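Local coordinates for protein short-chain type dehydrogenase/reductase (PDB 3SVT) that probably acts as an oxidoreductase of the short-chain dehydrogenase/reductase family, probably with NAD as cofactor, at residues Lys25-Gly30 with Asp229-Ala234; Tyr129-Ala134 with Gly144-Ile149; Ser150-Ala153 with Thr157-Trp160; His173-Ala178 with Val187-Ile192. One frame throughout, in Å; residues are numbered along the deposited sequence.

Interaction 1 (Lys25-Gly30 with Asp229-Ala234); sequences KGVAAG and DVANMA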
loop_
_atom_site.group_PDB
_atom_site.type_symbol
_atom_site.label_atom_id
_atom_site.label_comp_id
_atom_site.label_asym_id
_atom_site.label_seq_id
_atom_site.Cartn_x
_atom_site.Cartn_y
_atom_site.Cartn_z
ATOM N N LYS B 25 -21.030 6.337 -20.170
ATOM C CA LYS B 25 -21.909 5.900 -21.266
ATOM C C LYS B 25 -21.737 4.399 -21.549
ATOM O O LYS B 25 -22.724 3.663 -21.734
ATOM C CB LYS B 25 -21.615 6.725 -22.526
ATOM C CG LYS B 25 -22.496 6.494 -23.741
ATOM C CD LYS B 25 -22.041 7.476 -24.856
ATOM C CE LYS B 25 -22.687 7.242 -26.199
ATOM N NZ LYS B 25 -22.030 8.101 -27.268
ATOM N N GLY B 26 -20.485 3.951 -21.552
ATOM C CA GLY B 26 -20.181 2.530 -21.724
ATOM C C GLY B 26 -20.742 1.664 -20.607
ATOM O O GLY B 26 -21.207 0.562 -20.845
ATOM N N VAL B 27 -20.679 2.155 -19.377
ATOM C CA VAL B 27 -21.192 1.393 -18.261
ATOM C C VAL B 27 -22.724 1.269 -18.355
ATOM O O VAL B 27 -23.296 0.189 -18.145
ATOM C CB VAL B 27 -20.773 2.029 -16.899
ATOM C CG1 VAL B 27 -21.547 1.387 -15.779
ATOM C CG2 VAL B 27 -19.245 1.909 -16.673
ATOM N N ALA B 28 -23.361 2.395 -18.681
ATOM C CA ALA B 28 -24.788 2.468 -18.896
ATOM C C ALA B 28 -25.218 1.555 -20.060
ATOM O O ALA B 28 -26.209 0.824 -19.963
ATOM C CB ALA B 28 -25.197 3.938 -19.177
ATOM N N ALA B 29 -24.442 1.588 -21.137
ATOM C CA ALA B 29 -24.704 0.744 -22.295
ATOM C C ALA B 29 -24.717 -0.718 -21.880
ATOM O O ALA B 29 -25.657 -1.459 -22.193
ATOM C CB ALA B 29 -23.649 0.965 -23.371
ATOM N N GLY B 30 -23.649 -1.131 -21.200
ATOM C CA GLY B 30 -23.530 -2.490 -20.694
ATOM C C GLY B 30 -24.712 -2.964 -19.874
ATOM O O GLY B 30 -25.235 -4.064 -20.079
ATOM N N ASP B 229 -13.319 -2.246 -21.101
ATOM C CA ASP B 229 -12.501 -2.832 -20.051
ATOM C C ASP B 229 -13.005 -2.346 -18.666
ATOM O O ASP B 229 -13.098 -3.134 -17.715
ATOM C CB ASP B 229 -11.028 -2.474 -20.181
ATOM C CG ASP B 229 -10.389 -2.937 -21.485
ATOM O OD1 ASP B 229 -10.713 -4.052 -21.972
ATOM O OD2 ASP B 229 -9.498 -2.187 -21.999
ATOM N N VAL B 230 -13.288 -1.044 -18.552
ATOM C CA VAL B 230 -13.741 -0.495 -17.272
ATOM C C VAL B 230 -15.202 -0.926 -16.999
ATOM O O VAL B 230 -15.536 -1.264 -15.877
ATOM C CB VAL B 230 -13.626 1.032 -17.232
ATOM C CG1 VAL B 230 -14.064 1.558 -15.844
ATOM C CG2 VAL B 230 -12.165 1.490 -17.596
ATOM N N ALA B 231 -16.038 -0.920 -18.039
ATOM C CA ALA B 231 -17.450 -1.320 -17.914
ATOM C C ALA B 231 -17.566 -2.749 -17.409
ATOM O O ALA B 231 -18.396 -3.037 -16.572
ATOM C CB ALA B 231 -18.183 -1.164 -19.263
ATOM N N ASN B 232 -16.722 -3.636 -17.927
ATOM C CA ASN B 232 -16.702 -5.045 -17.519
ATOM C C ASN B 232 -16.404 -5.213 -16.002
ATOM O O ASN B 232 -17.062 -5.984 -15.302
ATOM C CB ASN B 232 -15.622 -5.804 -18.303
ATOM C CG ASN B 232 -15.975 -6.056 -19.779
ATOM O OD1 ASN B 232 -17.139 -6.121 -20.174
ATOM N ND2 ASN B 232 -14.932 -6.247 -20.589
ATOM N N MET B 233 -15.404 -4.485 -15.511
ATOM C CA MET B 233 -15.054 -4.515 -14.084
ATOM C C MET B 233 -16.181 -3.950 -13.237
ATOM O O MET B 233 -16.467 -4.486 -12.167
ATOM C CB MET B 233 -13.777 -3.714 -13.799
ATOM C CG MET B 233 -13.337 -3.731 -12.339
ATOM S SD MET B 233 -12.800 -5.339 -11.734
ATOM C CE MET B 233 -11.164 -5.370 -12.489
ATOM N N ALA B 234 -16.787 -2.856 -13.699
ATOM C CA ALA B 234 -17.865 -2.256 -12.932
ATOM C C ALA B 234 -19.034 -3.215 -12.830
ATOM O O ALA B 234 -19.584 -3.415 -11.757
ATOM C CB ALA B 234 -18.298 -0.917 -13.528
#
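G26 and V27 bring helix 22-33 against A231 and A234 of helix 227-238, joining two helices on the same layer of a Rossmann fold. Helix 22-33 is the first after the opening strand, the one that in this family follows the glycine-rich cofactor loop. The short segments cross at -54°, with 8.6 Å between their axes. The tight part lies where the chains come closest, V27 CA and A231 CA being 4.6 Å apart. G26 has no side chain to hold the backbones apart, so the methyl of A231, which points toward this helix, can settle on the bare turn. V27 then flanks A231 with a single branch. The torsion chi1 of 168° places CG1 anti to the backbone N and leaves CG2 beside that N, and it is CG2 that rests on the CA of A231, at 3.9 Å. V27 CG2 also meets A234 CB at 4.3 Å, a looser apolar touch. Away from this small patch the packing is loose. A29 is exposed, and N232 turns its CB away, packing on A241 of a neighbouring subunit. On the inner side, V230 and A234 also pack on strand 187-198, which seats helix 227-238 on the sheet. The joint is apolar except for one carbonyl: G26 O accepts the helical bond from G30 N at 3.0 Å, and that same oxygen lies 3.8 Å from A231 CB.

Interaction 2 (Tyr129-Ala134 with Gly144-Ile149); sequences YVLKHA and GSFVGI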
loop_
_atom_site.group_PDB
_atom_site.type_symbol
_atom_site.label_atom_id
_atom_site.label_comp_id
_atom_site.label_asym_id
_atom_site.label_seq_id
_atom_site.Cartn_x
_atom_site.Cartn_y
_atom_site.Cartn_z
ATOM N N TYR B 129 -21.593 13.572 -1.942
ATOM C CA TYR B 129 -23.051 13.736 -2.074
ATOM C C TYR B 129 -23.697 12.505 -2.720
ATOM O O TYR B 129 -24.729 12.006 -2.240
ATOM C CB TYR B 129 -23.445 14.996 -2.833
ATOM C CG TYR B 129 -22.806 16.275 -2.368
ATOM C CD1 TYR B 129 -22.513 16.500 -1.039
ATOM C CD2 TYR B 129 -22.506 17.272 -3.273
ATOM C CE1 TYR B 129 -21.932 17.682 -0.638
ATOM C CE2 TYR B 129 -21.926 18.433 -2.879
ATOM C CZ TYR B 129 -21.633 18.635 -1.563
ATOM O OH TYR B 129 -21.046 19.823 -1.176
ATOM N N VAL B 130 -23.095 12.020 -3.804
ATOM C CA VAL B 130 -23.621 10.852 -4.484
ATOM C C VAL B 130 -23.672 9.639 -3.562
ATOM O O VAL B 130 -24.687 8.948 -3.499
ATOM C CB VAL B 130 -22.831 10.533 -5.774
ATOM C CG1 VAL B 130 -23.256 9.190 -6.351
ATOM C CG2 VAL B 130 -23.084 11.642 -6.828
ATOM N N LEU B 131 -22.591 9.409 -2.822
ATOM C CA LEU B 131 -22.511 8.253 -1.931
ATOM C C LEU B 131 -23.474 8.373 -0.728
ATOM O O LEU B 131 -24.167 7.415 -0.396
ATOM C CB LEU B 131 -21.081 8.073 -1.458
ATOM C CG LEU B 131 -20.739 6.896 -0.513
ATOM C CD1 LEU B 131 -20.653 5.524 -1.188
ATOM C CD2 LEU B 131 -19.451 7.187 0.161
ATOM N N LYS B 132 -23.495 9.549 -0.088
ATOM C CA LYS B 132 -24.363 9.824 1.049
ATOM C C LYS B 132 -25.786 9.426 0.726
ATOM O O LYS B 132 -26.395 8.635 1.437
ATOM C CB LYS B 132 -24.297 11.317 1.381
ATOM C CG LYS B 132 -25.124 11.815 2.590
ATOM C CD LYS B 132 -24.854 13.280 2.826
ATOM C CE LYS B 132 -25.827 13.946 3.787
ATOM N NZ LYS B 132 -25.599 15.442 3.813
ATOM N N HIS B 133 -26.314 9.974 -0.364
ATOM C CA HIS B 133 -27.725 9.812 -0.662
ATOM C C HIS B 133 -28.052 8.471 -1.300
ATOM O O HIS B 133 -29.099 7.862 -0.993
ATOM C CB HIS B 133 -28.230 11.008 -1.484
ATOM C CG HIS B 133 -28.224 12.287 -0.708
ATOM N ND1 HIS B 133 -29.236 12.622 0.164
ATOM C CD2 HIS B 133 -27.306 13.282 -0.621
ATOM C CE1 HIS B 133 -28.956 13.780 0.736
ATOM N NE2 HIS B 133 -27.787 14.202 0.280
ATOM N N ALA B 134 -27.171 7.988 -2.171
ATOM C CA ALA B 134 -27.386 6.668 -2.763
ATOM C C ALA B 134 -27.355 5.581 -1.682
ATOM O O ALA B 134 -28.189 4.656 -1.673
ATOM C CB ALA B 134 -26.314 6.406 -3.814
ATOM N N GLY B 144 -26.827 -3.429 -1.656
ATOM C CA GLY B 144 -26.526 -3.013 -3.022
ATOM C C GLY B 144 -25.044 -2.846 -3.204
ATOM O O GLY B 144 -24.269 -3.293 -2.363
ATOM N N SER B 145 -24.640 -2.196 -4.295
ATOM C CA SER B 145 -23.224 -2.127 -4.675
ATOM C C SER B 145 -22.860 -0.779 -5.290
ATOM O O SER B 145 -23.444 -0.386 -6.295
ATOM C CB SER B 145 -22.886 -3.264 -5.678
ATOM O OG SER B 145 -21.532 -3.150 -6.130
ATOM N N PHE B 146 -21.906 -0.076 -4.681
ATOM C CA PHE B 146 -21.503 1.244 -5.141
ATOM C C PHE B 146 -20.095 1.096 -5.750
ATOM O O PHE B 146 -19.208 0.569 -5.104
ATOM C CB PHE B 146 -21.469 2.225 -3.963
ATOM C CG PHE B 146 -21.233 3.649 -4.365
ATOM C CD1 PHE B 146 -19.966 4.089 -4.742
ATOM C CD2 PHE B 146 -22.294 4.565 -4.377
ATOM C CE1 PHE B 146 -19.759 5.414 -5.127
ATOM C CE2 PHE B 146 -22.093 5.881 -4.760
ATOM C CZ PHE B 146 -20.832 6.310 -5.136
ATOM N N VAL B 147 -19.910 1.539 -6.977
ATOM C CA VAL B 147 -18.616 1.505 -7.617
ATOM C C VAL B 147 -18.167 2.931 -7.976
ATOM O O VAL B 147 -18.794 3.634 -8.798
ATOM C CB VAL B 147 -18.670 0.628 -8.892
ATOM C CG1 VAL B 147 -17.265 0.566 -9.596
ATOM C CG2 VAL B 147 -19.209 -0.770 -8.548
ATOM N N GLY B 148 -17.072 3.352 -7.376
ATOM C CA GLY B 148 -16.478 4.631 -7.680
ATOM C C GLY B 148 -15.392 4.510 -8.721
ATOM O O GLY B 148 -14.506 3.641 -8.626
ATOM N N ILE B 149 -15.433 5.386 -9.715
ATOM C CA ILE B 149 -14.366 5.406 -10.727
ATOM C C ILE B 149 -13.286 6.424 -10.371
ATOM O O ILE B 149 -13.514 7.630 -10.401
ATOM C CB ILE B 149 -14.876 5.704 -12.130
ATOM C CG1 ILE B 149 -16.034 4.764 -12.493
ATOM C CG2 ILE B 149 -13.705 5.596 -13.139
ATOM C CD1 ILE B 149 -15.659 3.306 -12.576
#
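L131 and F146 mark the closest backbone approach, 7.8 Å between their CA atoms, where helix segment 129-134 runs antiparallel (179°) to strand 144-149 with the axes 10.5 Å apart. Across that gap the contact depends on one ring. F146 reaches toward the helix, its CG anti to the backbone N, and L131 lays a methyl over the ring face. L131 CD1 sits 3.6 Å from the ring centroid and only 8° off the normal, a well-centred CH-pi contact. The CB of L131 does not itself head for the strand; the bend at chi2 (76°) brings CD1 back over the phenyl. V130 meets the ring from another direction, its CG1 lying near the ring plane at the edge, 3.9 Å from F146 CE2. A134 CB adds a looser touch on that edge, 4.4 Å from the same CE2 carbon. With a methyl on the face and two more at the rim, the ring is fitted against the helix by apolar and CH-pi contacts. This is the last leg of a beta-alpha-beta crossover from strand 94-97 through helix 113-140 to its parallel neighbour 144-149. F146 also packs on V95 and H97 of strand 94-97, V130 touches T78 of helix 75-89, and V147 and I149 lean on helix 227-238 across the sheet, leaving the strand sandwiched between helices.

Interaction 3 (Ser150-Ala153 with Thr157-Trp160); sequences SSIA and THRW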
loop_
_atom_site.group_PDB
_atom_site.type_symbol
_atom_site.label_atom_id
_atom_site.label_comp_id
_atom_site.label_asym_id
_atom_site.label_seq_id
_atom_site.Cartn_x
_atom_site.Cartn_y
_atom_site.Cartn_z
ATOM N N SER B 150 -12.107 5.913 -10.045
ATOM C CA SER B 150 -10.988 6.732 -9.617
ATOM C C SER B 150 -10.029 6.943 -10.802
ATOM O O SER B 150 -10.478 7.277 -11.881
ATOM C CB SER B 150 -10.327 6.069 -8.415
ATOM O OG SER B 150 -9.193 6.779 -7.946
ATOM N N SER B 151 -8.725 6.771 -10.596
ATOM C CA SER B 151 -7.728 6.894 -11.662
ATOM C C SER B 151 -6.388 6.344 -11.212
ATOM O O SER B 151 -6.061 6.350 -10.024
ATOM C CB SER B 151 -7.499 8.355 -12.047
ATOM O OG SER B 151 -6.460 8.474 -13.019
ATOM N N ILE B 152 -5.588 5.892 -12.176
ATOM C CA ILE B 152 -4.198 5.570 -11.889
ATOM C C ILE B 152 -3.420 6.784 -11.318
ATOM O O ILE B 152 -2.399 6.616 -10.649
ATOM C CB ILE B 152 -3.487 5.056 -13.143
ATOM C CG1 ILE B 152 -2.083 4.535 -12.785
ATOM C CG2 ILE B 152 -3.444 6.157 -14.198
ATOM C CD1 ILE B 152 -1.536 3.536 -13.793
ATOM N N ALA B 153 -3.887 7.998 -11.588
ATOM C CA ALA B 153 -3.314 9.187 -10.982
ATOM C C ALA B 153 -3.309 9.111 -9.450
ATOM O O ALA B 153 -2.440 9.707 -8.822
ATOM C CB ALA B 153 -4.021 10.457 -11.482
ATOM N N THR B 157 1.967 8.703 -8.712
ATOM C CA THR B 157 2.128 10.160 -8.917
ATOM C C THR B 157 2.297 10.544 -10.408
ATOM O O THR B 157 3.138 9.970 -11.131
ATOM C CB THR B 157 3.347 10.721 -8.148
ATOM O OG1 THR B 157 4.525 9.957 -8.475
ATOM C CG2 THR B 157 3.072 10.706 -6.597
ATOM N N HIS B 158 1.460 11.494 -10.838
ATOM C CA HIS B 158 1.490 12.057 -12.165
ATOM C C HIS B 158 2.027 13.483 -11.988
ATOM O O HIS B 158 1.269 14.395 -11.634
ATOM C CB HIS B 158 0.079 12.113 -12.789
ATOM C CG HIS B 158 -0.450 10.791 -13.258
ATOM N ND1 HIS B 158 -0.211 9.609 -12.585
ATOM C CD2 HIS B 158 -1.224 10.469 -14.327
ATOM C CE1 HIS B 158 -0.809 8.617 -13.228
ATOM N NE2 HIS B 158 -1.431 9.111 -14.286
ATOM N N ARG B 159 3.332 13.657 -12.202
ATOM C CA ARG B 159 3.916 14.982 -12.139
ATOM C C ARG B 159 3.061 15.951 -12.975
ATOM O O ARG B 159 2.719 15.660 -14.130
ATOM C CB ARG B 159 5.375 14.964 -12.658
ATOM C CG ARG B 159 6.418 14.477 -11.649
ATOM C CD ARG B 159 7.778 14.160 -12.335
ATOM N NE ARG B 159 7.698 12.815 -12.922
ATOM C CZ ARG B 159 8.643 12.214 -13.645
ATOM N NH1 ARG B 159 9.764 12.842 -13.940
ATOM N NH2 ARG B 159 8.438 10.969 -14.097
ATOM N N TRP B 160 2.711 17.071 -12.348
ATOM C CA TRP B 160 2.073 18.243 -12.965
ATOM C C TRP B 160 0.565 18.090 -13.162
ATOM O O TRP B 160 -0.060 18.896 -13.854
ATOM C CB TRP B 160 2.778 18.662 -14.250
ATOM C CG TRP B 160 4.273 18.724 -14.076
ATOM C CD1 TRP B 160 4.969 19.595 -13.301
ATOM C CD2 TRP B 160 5.236 17.863 -14.680
ATOM N NE1 TRP B 160 6.317 19.335 -13.376
ATOM C CE2 TRP B 160 6.509 18.287 -14.238
ATOM C CE3 TRP B 160 5.154 16.787 -15.572
ATOM C CZ2 TRP B 160 7.684 17.645 -14.625
ATOM C CZ3 TRP B 160 6.331 16.173 -15.980
ATOM C CH2 TRP B 160 7.577 16.600 -15.498
HETATM O O HOH W 1 -0.946 12.145 -9.002
#
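H158 lays its imidazole over the backbone of A153, whose CA stands over one ring face, 3.6 Å from the centroid and 21° off the normal. It is a CH-pi contact shifted toward the rim, and H158 CE1 is the ring atom nearest A153 CA, at 3.4 Å. I152 comes in from another direction: chi1 of -172° sends CG1 anti to the backbone N and leaves CG2 between that N and the carbonyl carbon, where I152 CG2 meets the ring edge 3.6 Å from H158 NE2. The hydrogen bond from ND1 to N156 O helps set the ring's rotation. A water ties the two segments together, donating to A153 O at 2.9 Å and accepting from H158 N at 3.1 Å. S151 is the N-cap of the short, weakly bonded helix, its OG accepting from A153 N at 3.0 Å along a fairly straight path (163°). The turn follows strand 144-149, in the region where short-chain dehydrogenases generally have their active site. S151 and A153 touch Y164 of helix 163-182, F161 meets the H158 ring edge-to-face, and T157 OG1 bonds D180 of a neighbouring subunit, so the loop lies between that helix, the end of the sheet and the tetramer interface.

Interaction 4 (His173-Ala178 with Val187-Ile192); sequences HLMQLA and VRVNSI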
loop_
_atom_site.group_PDB
_atom_site.type_symbol
_atom_site.label_atom_id
_atom_site.label_comp_id
_atom_site.label_asym_id
_atom_site.label_seq_id
_atom_site.Cartn_x
_atom_site.Cartn_y
_atom_site.Cartn_z
ATOM N N HIS B 173 -10.123 6.636 -0.618
ATOM C CA HIS B 173 -10.271 6.469 0.805
ATOM C C HIS B 173 -11.749 6.483 1.218
ATOM O O HIS B 173 -12.158 5.701 2.081
ATOM C CB HIS B 173 -9.482 7.516 1.597
ATOM C CG HIS B 173 -9.482 7.256 3.067
ATOM N ND1 HIS B 173 -8.502 6.521 3.690
ATOM C CD2 HIS B 173 -10.371 7.589 4.029
ATOM C CE1 HIS B 173 -8.790 6.409 4.974
ATOM N NE2 HIS B 173 -9.924 7.040 5.205
ATOM N N LEU B 174 -12.534 7.379 0.607
ATOM C CA LEU B 174 -13.958 7.489 0.950
ATOM C C LEU B 174 -14.720 6.196 0.625
ATOM O O LEU B 174 -15.607 5.795 1.379
ATOM C CB LEU B 174 -14.598 8.695 0.246
ATOM C CG LEU B 174 -16.109 8.900 0.391
ATOM C CD1 LEU B 174 -16.534 9.035 1.830
ATOM C CD2 LEU B 174 -16.479 10.147 -0.392
ATOM N N MET B 175 -14.360 5.535 -0.481
ATOM C CA MET B 175 -14.950 4.237 -0.826
ATOM C C MET B 175 -14.636 3.199 0.250
ATOM O O MET B 175 -15.533 2.452 0.713
ATOM C CB MET B 175 -14.431 3.722 -2.174
ATOM C CG MET B 175 -14.767 4.536 -3.435
ATOM S SD MET B 175 -16.491 4.899 -3.757
ATOM C CE MET B 175 -16.640 6.504 -2.936
ATOM N N GLN B 176 -13.374 3.154 0.668
ATOM C CA GLN B 176 -12.977 2.237 1.757
ATOM C C GLN B 176 -13.656 2.522 3.117
ATOM O O GLN B 176 -14.159 1.593 3.760
ATOM C CB GLN B 176 -11.458 2.187 1.875
ATOM C CG GLN B 176 -10.850 1.527 0.650
ATOM C CD GLN B 176 -9.394 1.281 0.791
ATOM O OE1 GLN B 176 -8.653 2.177 1.185
ATOM N NE2 GLN B 176 -8.961 0.061 0.476
ATOM N N LEU B 177 -13.724 3.802 3.513
ATOM C CA LEU B 177 -14.449 4.194 4.719
ATOM C C LEU B 177 -15.916 3.747 4.674
ATOM O O LEU B 177 -16.414 3.121 5.620
ATOM C CB LEU B 177 -14.380 5.704 4.883
ATOM C CG LEU B 177 -15.096 6.399 6.045
ATOM C CD1 LEU B 177 -14.646 5.818 7.378
ATOM C CD2 LEU B 177 -14.845 7.926 5.962
ATOM N N ALA B 178 -16.601 4.069 3.570
ATOM C CA ALA B 178 -17.994 3.687 3.380
ATOM C C ALA B 178 -18.223 2.154 3.402
ATOM O O ALA B 178 -19.202 1.653 3.998
ATOM C CB ALA B 178 -18.544 4.313 2.091
ATOM N N VAL B 187 -24.269 -3.216 1.943
ATOM C CA VAL B 187 -23.891 -2.304 0.867
ATOM C C VAL B 187 -22.363 -2.382 0.664
ATOM O O VAL B 187 -21.576 -1.999 1.542
ATOM C CB VAL B 187 -24.300 -0.844 1.173
ATOM C CG1 VAL B 187 -23.806 0.126 0.059
ATOM C CG2 VAL B 187 -25.837 -0.728 1.367
ATOM N N ARG B 188 -21.964 -2.894 -0.493
ATOM C CA ARG B 188 -20.557 -3.022 -0.853
ATOM C C ARG B 188 -20.104 -1.745 -1.550
ATOM O O ARG B 188 -20.862 -1.130 -2.300
ATOM C CB ARG B 188 -20.355 -4.241 -1.757
ATOM C CG ARG B 188 -21.018 -5.494 -1.154
ATOM C CD ARG B 188 -20.791 -6.732 -1.957
ATOM N NE ARG B 188 -21.568 -6.802 -3.201
ATOM C CZ ARG B 188 -21.098 -6.543 -4.417
ATOM N NH1 ARG B 188 -19.830 -6.112 -4.604
ATOM N NH2 ARG B 188 -21.910 -6.710 -5.472
ATOM N N VAL B 189 -18.881 -1.328 -1.271
ATOM C CA VAL B 189 -18.342 -0.120 -1.884
ATOM C C VAL B 189 -16.918 -0.411 -2.338
ATOM O O VAL B 189 -16.095 -0.887 -1.548
ATOM C CB VAL B 189 -18.359 1.118 -0.921
ATOM C CG1 VAL B 189 -17.963 2.411 -1.691
ATOM C CG2 VAL B 189 -19.715 1.266 -0.237
ATOM N N ASN B 190 -16.641 -0.142 -3.610
ATOM C CA ASN B 190 -15.344 -0.423 -4.207
ATOM C C ASN B 190 -14.939 0.702 -5.156
ATOM O O ASN B 190 -15.795 1.455 -5.643
ATOM C CB ASN B 190 -15.368 -1.760 -4.985
ATOM C CG ASN B 190 -15.652 -2.972 -4.107
ATOM O OD1 ASN B 190 -14.789 -3.408 -3.366
ATOM N ND2 ASN B 190 -16.851 -3.541 -4.224
ATOM N N SER B 191 -13.639 0.804 -5.425
ATOM C CA SER B 191 -13.103 1.769 -6.394
ATOM C C SER B 191 -12.414 1.040 -7.558
ATOM O O SER B 191 -11.732 0.035 -7.367
ATOM C CB SER B 191 -12.119 2.730 -5.737
ATOM O OG SER B 191 -11.482 3.522 -6.729
ATOM N N ILE B 192 -12.607 1.569 -8.764
ATOM C CA ILE B 192 -11.834 1.209 -9.922
ATOM C C ILE B 192 -10.904 2.369 -10.323
ATOM O O ILE B 192 -11.381 3.492 -10.496
ATOM C CB ILE B 192 -12.742 0.863 -11.130
ATOM C CG1 ILE B 192 -13.718 -0.276 -10.768
ATOM C CG2 ILE B 192 -11.908 0.498 -12.345
ATOM C CD1 ILE B 192 -14.811 -0.456 -11.763
#
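M175 and V189 carry most of this contact, with A178 third, in the beta-alpha-beta crossover of the Rossmann fold that runs from strand 144-149 through helix 163-182 to its parallel neighbour 187-198. The segments run nearly antiparallel (162°), and their axes come within 6.9 Å, close for a helix on a sheet. V189 points toward the helix and spreads its two methyls along it. CG1, anti to its own N (chi1 -172°), goes to M175, while V189 CG2 takes A178 CB at 4.0 Å one turn later. M175 starts toward the strand, then folds at chi2 and chi3, which turns the thioether across the valine at about a right angle; SD lies 3.6 Å from V189 CG1. Before the bend, M175 CG rests 3.9 Å from S191 CB, and it passes N190 O equally closely. The terminal part leads away from the strand, and M175 also packs on F146 of the neighbouring strand and T127 of helix 113-140. The polar ends near this apolar strip are held by others: S191 OG bonds D172, and the N190 amide bonds the backbone of V245 and Q248. What shows how little room is left is the helix backbone itself, with M175 O just 3.4 Å from V189 CG1.

In the fold
Along the chain interactions 2, 3 and 4 follow one another, nested inside the loop that interaction 1 closes. Interactions 2 and 4 are nearest, centres about 8 Å apart: strands 144-149 and 187-198 are joined by probable backbone hydrogen bonds, F146 N to R188 O and I192 N to G148 O, and their helices lie on the same side of the sheet. Interaction 1 sits on the other side, its centre about 16 and 18 Å from theirs, touching them through I149 and I192. Interaction 3, centred about 22 Å from interactions 1 and 2 and 19 Å from interaction 4, continues strand 144-149, S150 N making a probable hydrogen bond to I192 O. Together they span both helical layers of one Rossmann domain.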